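PDB 6W9O: OTU domain-containing protein wMelOTU, which is an OTU-family cysteine protease of a bacterial endosymbiont and probably removes ubiquitin from modified proteins, probably as a bacterial effector. Local coordinates for residues A[124-132]-A[159-167]. Residues are numbered along the deposited sequence; the frame is centred on the assembly and turned at random.
Sequences GDPDVEGRI and LIDNSGSKS
Pro126, just after the N-cap residue Asp125, sets CB against CD1 of Ile160 at 3.5 Å, and its ring also packs on Leu141 and Val143 of the neighbouring strand 140-146. One residue on, Asp127, whose backbone N is received by Asp125 OD1 in the capping bond, reaches the edge strand of the sheet: its OD1 accepts from the hydroxyl OG of Ser165 at 2.8 Å, the donor standing 36° out of the carboxylate plane. With Asp127 CG anti to the carbonyl carbon (chi1 -67°), the carboxylate is brought to that hydroxyl. A water bridges the same two residues, donating both to Asp127 O and to Ser165 OG. Gly130 brings its backbone close to strand 155-161, and CG2 of Ile160 comes within 4.3 Å of Gly130 C. Arg131 then stretches out, CG anti to the backbone N (chi1 179°), and lays its guanidinium over the type I turn Asp161-Gly164. Ser163 C sits 3.3 Å from the guanidinium plane, over its centre, with Gly164 N nearer the rim, while NE donates to Asn162 O at 2.9 Å from above that carbonyl's plane. Trp90 of helix 89-95 makes a cation-pi contact with the same arginine. Within the turn, Asp161 OD2 accepts from Ser163 N, an Asx turn, and from Ser163 OG on the same face. Arg131 is thus held by neutral groups; Asp161 OD2 lies 6.4 Å from Arg131 NE, so the charge is probably met by backbone dipoles and the Trp90 ring rather than by a salt bridge across the contact.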
loop_
_atom_site.group_PDB
_atom_site.type_symbol
_atom_site.label_atom_id
_atom_site.label_comp_id
_atom_site.label_asym_id
_atom_site.label_seq_id
_atom_site.Cartn_x
_atom_site.Cartn_y
_atom_site.Cartn_z
ATOM N N GLY A 124 -4.916 7.219 2.206
ATOM C CA GLY A 124 -3.527 6.923 1.836
ATOM C C GLY A 124 -3.294 6.853 0.325
ATOM O O GLY A 124 -4.197 6.554 -0.471
ATOM N N ASP A 125 -2.060 7.157 -0.070
ATOM C CA ASP A 125 -1.652 7.291 -1.471
ATOM C C ASP A 125 -0.459 6.367 -1.677
ATOM O O ASP A 125 0.586 6.539 -1.009
ATOM C CB ASP A 125 -1.281 8.768 -1.679
ATOM C CG ASP A 125 -0.752 9.086 -3.055
ATOM O OD1 ASP A 125 -0.573 8.175 -3.881
ATOM O OD2 ASP A 125 -0.551 10.295 -3.294
ATOM N N PRO A 126 -0.542 5.412 -2.602
ATOM C CA PRO A 126 0.619 4.509 -2.866
ATOM C C PRO A 126 1.889 5.255 -3.178
ATOM O O PRO A 126 2.966 4.779 -2.791
ATOM C CB PRO A 126 0.182 3.706 -4.098
ATOM C CG PRO A 126 -1.323 3.667 -3.987
ATOM C CD PRO A 126 -1.741 5.027 -3.381
ATOM N N ASP A 127 1.817 6.405 -3.861
ATOM C CA ASP A 127 3.032 7.074 -4.264
ATOM C C ASP A 127 3.744 7.722 -3.088
ATOM O O ASP A 127 4.929 8.066 -3.211
ATOM C CB ASP A 127 2.743 8.181 -5.255
ATOM C CG ASP A 127 2.230 7.678 -6.588
ATOM O OD1 ASP A 127 2.643 6.597 -7.059
ATOM O OD2 ASP A 127 1.399 8.423 -7.189
ATOM N N VAL A 128 3.027 7.980 -1.986
ATOM C CA VAL A 128 3.666 8.650 -0.851
ATOM C C VAL A 128 3.719 7.678 0.326
ATOM O O VAL A 128 4.807 7.176 0.701
ATOM C CB VAL A 128 2.949 9.958 -0.460
ATOM C CG1 VAL A 128 3.719 10.608 0.704
ATOM C CG2 VAL A 128 2.895 10.922 -1.676
ATOM N N GLU A 129 2.570 7.384 0.915
ATOM C CA GLU A 129 2.569 6.432 2.022
ATOM C C GLU A 129 3.023 5.071 1.569
ATOM O O GLU A 129 3.706 4.372 2.334
ATOM C CB GLU A 129 1.171 6.358 2.619
ATOM C CG GLU A 129 0.794 7.667 3.400
ATOM C CD GLU A 129 0.475 8.829 2.507
ATOM O OE1 GLU A 129 -0.270 8.640 1.526
ATOM O OE2 GLU A 129 0.989 9.920 2.801
ATOM N N GLY A 130 2.678 4.645 0.347
ATOM C CA GLY A 130 3.164 3.322 -0.105
ATOM C C GLY A 130 4.683 3.263 -0.166
ATOM O O GLY A 130 5.304 2.294 0.289
ATOM N N ARG A 131 5.323 4.317 -0.658
ATOM C CA ARG A 131 6.779 4.357 -0.733
ATOM C C ARG A 131 7.405 4.327 0.665
ATOM O O ARG A 131 8.402 3.606 0.905
ATOM C CB ARG A 131 7.204 5.602 -1.516
ATOM C CG ARG A 131 8.712 5.718 -1.615
ATOM C CD ARG A 131 9.088 6.809 -2.681
ATOM N NE ARG A 131 10.536 6.938 -2.745
ATOM C CZ ARG A 131 11.159 7.779 -3.578
ATOM N NH1 ARG A 131 10.445 8.523 -4.401
ATOM N NH2 ARG A 131 12.473 7.847 -3.573
ATOM N N ILE A 132 6.805 5.052 1.615
ATOM C CA ILE A 132 7.302 5.044 2.996
ATOM C C ILE A 132 7.198 3.639 3.585
ATOM O O ILE A 132 8.135 3.153 4.237
ATOM C CB ILE A 132 6.506 6.042 3.866
ATOM C CG1 ILE A 132 6.784 7.483 3.432
ATOM C CG2 ILE A 132 6.826 5.768 5.385
ATOM C CD1 ILE A 132 5.745 8.499 4.017
ATOM N N LEU A 159 4.451 -0.774 -9.922
ATOM C CA LEU A 159 5.271 -1.318 -8.858
ATOM C C LEU A 159 5.976 -0.174 -8.170
ATOM O O LEU A 159 6.596 0.659 -8.846
ATOM C CB LEU A 159 6.334 -2.239 -9.438
ATOM C CG LEU A 159 5.819 -3.633 -9.712
ATOM C CD1 LEU A 159 6.877 -4.355 -10.603
ATOM C CD2 LEU A 159 5.666 -4.390 -8.389
ATOM N N ILE A 160 5.829 -0.103 -6.856
ATOM C CA ILE A 160 6.395 0.940 -6.019
ATOM C C ILE A 160 7.389 0.269 -5.085
ATOM O O ILE A 160 7.127 -0.828 -4.582
ATOM C CB ILE A 160 5.294 1.666 -5.229
ATOM C CG1 ILE A 160 4.456 2.471 -6.252
ATOM C CG2 ILE A 160 5.862 2.673 -4.222
ATOM C CD1 ILE A 160 3.085 2.725 -5.822
ATOM N N ASP A 161 8.540 0.889 -4.889
ATOM C CA ASP A 161 9.410 0.402 -3.807
ATOM C C ASP A 161 10.003 1.595 -3.097
ATOM O O ASP A 161 9.496 2.727 -3.198
ATOM C CB ASP A 161 10.438 -0.597 -4.342
ATOM C CG ASP A 161 11.444 0.028 -5.294
ATOM O OD1 ASP A 161 12.261 -0.758 -5.840
ATOM O OD2 ASP A 161 11.456 1.268 -5.509
ATOM N N ASN A 162 11.046 1.345 -2.312
ATOM C CA ASN A 162 11.558 2.422 -1.483
ATOM C C ASN A 162 12.063 3.584 -2.328
ATOM O O ASN A 162 12.139 4.728 -1.820
ATOM C CB ASN A 162 12.650 1.891 -0.537
ATOM C CG ASN A 162 13.846 1.340 -1.259
ATOM O OD1 ASN A 162 13.736 0.563 -2.205
ATOM N ND2 ASN A 162 15.022 1.736 -0.802
ATOM N N SER A 163 12.351 3.329 -3.608
ATOM C CA SER A 163 12.861 4.368 -4.507
ATOM C C SER A 163 11.810 4.984 -5.438
ATOM O O SER A 163 12.177 5.803 -6.301
ATOM C CB SER A 163 14.033 3.822 -5.317
ATOM O OG SER A 163 13.587 2.791 -6.189
ATOM N N GLY A 164 10.540 4.628 -5.305
ATOM C CA GLY A 164 9.494 5.279 -6.072
ATOM C C GLY A 164 8.697 4.346 -6.957
ATOM O O GLY A 164 8.755 3.133 -6.779
ATOM N N SER A 165 7.967 4.909 -7.920
ATOM C CA SER A 165 6.837 4.264 -8.589
ATOM C C SER A 165 7.157 4.145 -10.061
ATOM O O SER A 165 7.567 5.122 -10.670
ATOM C CB SER A 165 5.590 5.174 -8.545
ATOM O OG SER A 165 5.302 5.707 -7.245
ATOM N N LYS A 166 6.950 2.963 -10.641
ATOM C CA LYS A 166 7.215 2.715 -12.058
ATOM C C LYS A 166 6.150 1.765 -12.614
ATOM O O LYS A 166 5.603 0.923 -11.896
ATOM C CB LYS A 166 8.607 2.062 -12.262
ATOM C CG LYS A 166 8.872 1.057 -11.121
ATOM C CD LYS A 166 10.050 0.105 -11.222
ATOM C CE LYS A 166 9.996 -0.851 -10.010
ATOM N NZ LYS A 166 9.695 -0.069 -8.757
ATOM N N SER A 167 5.891 1.856 -13.911
ATOM C CA SER A 167 5.027 0.868 -14.555
ATOM C C SER A 167 5.734 -0.475 -14.583
ATOM O O SER A 167 6.954 -0.542 -14.766
ATOM C CB SER A 167 4.821 1.285 -16.009
ATOM O OG SER A 167 4.139 2.526 -16.032
HETATM O O HOH W 1 6.578 6.747 -5.089
HETATM O O HOH W 2 11.320 5.398 0.744
#